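Local atomic coordinates of biotin protein ligase-like protein of unknown function (Silicibacter sp., PDB entry 3BFM), a protein that is of unknown function but resembles biotin protein ligases and belongs to the biotin/lipoate protein ligase family. Residues G74-L79 against V87-D92. Sequence-based numbering, arbitrary orientation.
Sequences GFQNAL and VAVHLD
A single water, gripped by Gln76 NE2 at 3.2 Å and by the backbone N of Val89 at 2.9 Å, accepts both bonds and so joins a helix to the edge of a sheet, a worked example of a water bridge at a mostly apolar interface. The other end of the same amide, Gln76 OE1, takes a hydrogen bond from Asn77 ND2 at 2.8 Å; the donor lies nearly in line with the C=O, and this bond and the water together probably restrain how the amide turns. Gln76 CG, anti to its own N (chi1 -175°), lies against Val89 CB at 3.9 Å, and the bend at chi2 then turns the amide off the valine, with NE2 directed to the water. With an alanine here, Val89 N would probably lose its water-mediated tie to the helix and Asn77 ND2 its acceptor. In the mixed sheet of this ligase-like fold, strand 89-91 is an outermost strand within the chain, and helix 67-82 packs against it nearly antiparallel, their local axes 8.8 Å apart. Val89 is directed toward the helix, and each methyl finds its own partner: CG1 meets the edge of the Phe75 ring near its plane, CE2 being 4.2 Å away, while CG2 presses on Leu79 CD2 at a tight 3.4 Å.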
ATOM      1  N   GLY A  74       4.460  10.297 -12.131  1.00 18.52           N
ATOM      2  CA  GLY A  74       3.311  10.446 -11.228  1.00 16.86           C
ATOM      3  C   GLY A  74       2.834  11.892 -11.105  1.00 17.65           C
ATOM      4  O   GLY A  74       1.618  12.185 -11.182  1.00 19.05           O
ATOM      5  N   PHE A  75       3.776  12.802 -10.890  1.00 17.67           N
ATOM      6  CA  PHE A  75       3.471  14.228 -10.794  1.00 17.31           C
ATOM      7  C   PHE A  75       2.920  14.840 -12.075  1.00 17.71           C
ATOM      8  O   PHE A  75       1.949  15.602 -12.045  1.00 17.14           O
ATOM      9  CB  PHE A  75       4.691  15.021 -10.360  1.00 15.55           C
ATOM     10  CG  PHE A  75       4.418  16.480 -10.234  1.00 17.96           C
ATOM     11  CD1 PHE A  75       3.751  16.965  -9.108  1.00 19.72           C
ATOM     12  CD2 PHE A  75       4.739  17.375 -11.247  1.00 17.65           C
ATOM     13  CE1 PHE A  75       3.473  18.299  -8.978  1.00 19.41           C
ATOM     14  CE2 PHE A  75       4.434  18.723 -11.111  1.00 24.24           C
ATOM     15  CZ  PHE A  75       3.788  19.172  -9.973  1.00 20.85           C
ATOM     16  N   GLN A  76       3.582  14.570 -13.203  1.00 20.17           N
ATOM     17  CA  GLN A  76       3.066  15.057 -14.480  1.00 17.29           C
ATOM     18  C   GLN A  76       1.620  14.576 -14.715  1.00 18.51           C
ATOM     19  O   GLN A  76       0.770  15.363 -15.142  1.00 19.23           O
ATOM     20  CB  GLN A  76       3.979  14.651 -15.630  1.00 19.49           C
ATOM     21  CG  GLN A  76       3.558  15.244 -16.997  1.00 22.67           C
ATOM     22  CD  GLN A  76       2.410  14.501 -17.679  1.00 23.71           C
ATOM     23  OE1 GLN A  76       2.149  13.329 -17.434  1.00 28.07           O
ATOM     24  NE2 GLN A  76       1.714  15.210 -18.555  1.00 34.77           N
ATOM     25  N   ASN A  77       1.334  13.301 -14.415  1.00 16.89           N
ATOM     26  CA  ASN A  77      -0.010  12.753 -14.609  1.00 18.46           C
ATOM     27  C   ASN A  77      -1.010  13.402 -13.661  1.00 18.97           C
ATOM     28  O   ASN A  77      -2.149  13.684 -14.037  1.00 18.22           O
ATOM     29  CB  ASN A  77      -0.058  11.251 -14.305  1.00 16.98           C
ATOM     30  CG  ASN A  77       0.690  10.364 -15.305  1.00 26.06           C
ATOM     31  OD1 ASN A  77       0.616   9.149 -15.173  1.00 31.87           O
ATOM     32  ND2 ASN A  77       1.417  10.927 -16.242  1.00 21.66           N
ATOM     33  N   ALA A  78      -0.580  13.611 -12.421  1.00 16.08           N
ATOM     34  CA  ALA A  78      -1.382  14.209 -11.370  1.00 17.37           C
ATOM     35  C   ALA A  78      -1.732  15.641 -11.741  1.00 17.88           C
ATOM     36  O   ALA A  78      -2.891  16.008 -11.733  1.00 20.60           O
ATOM     37  CB  ALA A  78      -0.643  14.140 -10.008  1.00 15.34           C
ATOM     38  N   LEU A  79      -0.744  16.449 -12.114  1.00 20.45           N
ATOM     39  CA  LEU A  79      -1.059  17.830 -12.514  1.00 21.05           C
ATOM     40  C   LEU A  79      -1.956  17.885 -13.795  1.00 21.81           C
ATOM     41  O   LEU A  79      -2.939  18.648 -13.851  1.00 18.83           O
ATOM     42  CB  LEU A  79       0.231  18.622 -12.713  1.00 22.27           C
ATOM     43  CG  LEU A  79       0.123  20.140 -12.879  1.00 28.48           C
ATOM     44  CD1 LEU A  79      -0.785  20.753 -11.801  1.00 26.49           C
ATOM     45  CD2 LEU A  79       1.532  20.739 -12.818  1.00 25.25           C
ATOM     46  N   VAL A  87      -1.167  23.766 -19.992  1.00 30.67           N
ATOM     47  CA  VAL A  87      -0.026  23.764 -19.053  1.00 29.00           C
ATOM     48  C   VAL A  87       0.899  22.584 -19.327  1.00 29.20           C
ATOM     49  O   VAL A  87       0.469  21.451 -19.242  1.00 31.07           O
ATOM     50  CB  VAL A  87      -0.463  23.702 -17.587  1.00 27.00           C
ATOM     51  CG1 VAL A  87       0.781  23.642 -16.673  1.00 26.19           C
ATOM     52  CG2 VAL A  87      -1.311  24.911 -17.253  1.00 29.21           C
ATOM     53  N   ALA A  88       2.145  22.863 -19.702  1.00 28.73           N
ATOM     54  CA  ALA A  88       3.113  21.803 -20.016  1.00 28.16           C
ATOM     55  C   ALA A  88       3.998  21.503 -18.797  1.00 26.49           C
ATOM     56  O   ALA A  88       4.599  22.395 -18.217  1.00 24.86           O
ATOM     57  CB  ALA A  88       3.989  22.207 -21.196  1.00 29.07           C
ATOM     58  N   VAL A  89       4.086  20.233 -18.428  1.00 23.75           N
ATOM     59  CA  VAL A  89       5.024  19.827 -17.384  1.00 24.16           C
ATOM     60  C   VAL A  89       6.188  19.044 -18.018  1.00 21.62           C
ATOM     61  O   VAL A  89       5.967  18.114 -18.796  1.00 26.22           O
ATOM     62  CB  VAL A  89       4.297  19.019 -16.305  1.00 22.90           C
ATOM     63  CG1 VAL A  89       5.241  18.628 -15.237  1.00 27.28           C
ATOM     64  CG2 VAL A  89       3.141  19.875 -15.712  1.00 30.39           C
ATOM     65  N   HIS A  90       7.426  19.439 -17.711  1.00 22.05           N
ATOM     66  CA  HIS A  90       8.589  18.631 -18.069  1.00 20.71           C
ATOM     67  C   HIS A  90       9.429  18.277 -16.848  1.00 21.55           C
ATOM     68  O   HIS A  90       9.447  19.002 -15.838  1.00 19.85           O
ATOM     69  CB  HIS A  90       9.461  19.368 -19.085  1.00 23.29           C
ATOM     70  CG  HIS A  90       8.804  19.547 -20.416  1.00 28.03           C
ATOM     71  ND1 HIS A  90       8.331  20.770 -20.852  1.00 31.01           N
ATOM     72  CD2 HIS A  90       8.519  18.659 -21.397  1.00 34.37           C
ATOM     73  CE1 HIS A  90       7.798  20.629 -22.053  1.00 28.69           C
ATOM     74  NE2 HIS A  90       7.897  19.357 -22.406  1.00 31.58           N
ATOM     75  N   LEU A  91      10.136  17.165 -16.961  1.00 20.99           N
ATOM     76  CA  LEU A  91      10.926  16.599 -15.885  1.00 16.29           C
ATOM     77  C   LEU A  91      12.406  16.673 -16.194  1.00 22.14           C
ATOM     78  O   LEU A  91      12.858  16.162 -17.220  1.00 25.72           O
ATOM     79  CB  LEU A  91      10.525  15.133 -15.665  1.00 17.40           C
ATOM     80  CG  LEU A  91       9.052  14.803 -15.386  1.00 18.46           C
ATOM     81  CD1 LEU A  91       8.825  13.251 -15.407  1.00 16.27           C
ATOM     82  CD2 LEU A  91       8.583  15.457 -14.058  1.00 19.28           C
ATOM     83  N   ASP A  92      13.177  17.300 -15.321  1.00 20.18           N
ATOM     84  CA  ASP A  92      14.615  17.240 -15.460  1.00 18.31           C
ATOM     85  C   ASP A  92      15.167  15.902 -14.921  1.00 20.79           C
ATOM     86  O   ASP A  92      14.658  15.288 -13.959  1.00 17.72           O
ATOM     87  CB  ASP A  92      15.266  18.429 -14.756  1.00 18.66           C
ATOM     88  CG  ASP A  92      16.711  18.649 -15.154  1.00 29.43           C
ATOM     89  OD1 ASP A  92      17.538  17.726 -14.956  1.00 28.40           O
ATOM     90  OD2 ASP A  92      17.016  19.781 -15.632  1.00 29.54           O
TER
HETATM   91  O   HOH W   1       2.878  17.964 -19.720  1.00 51.46           O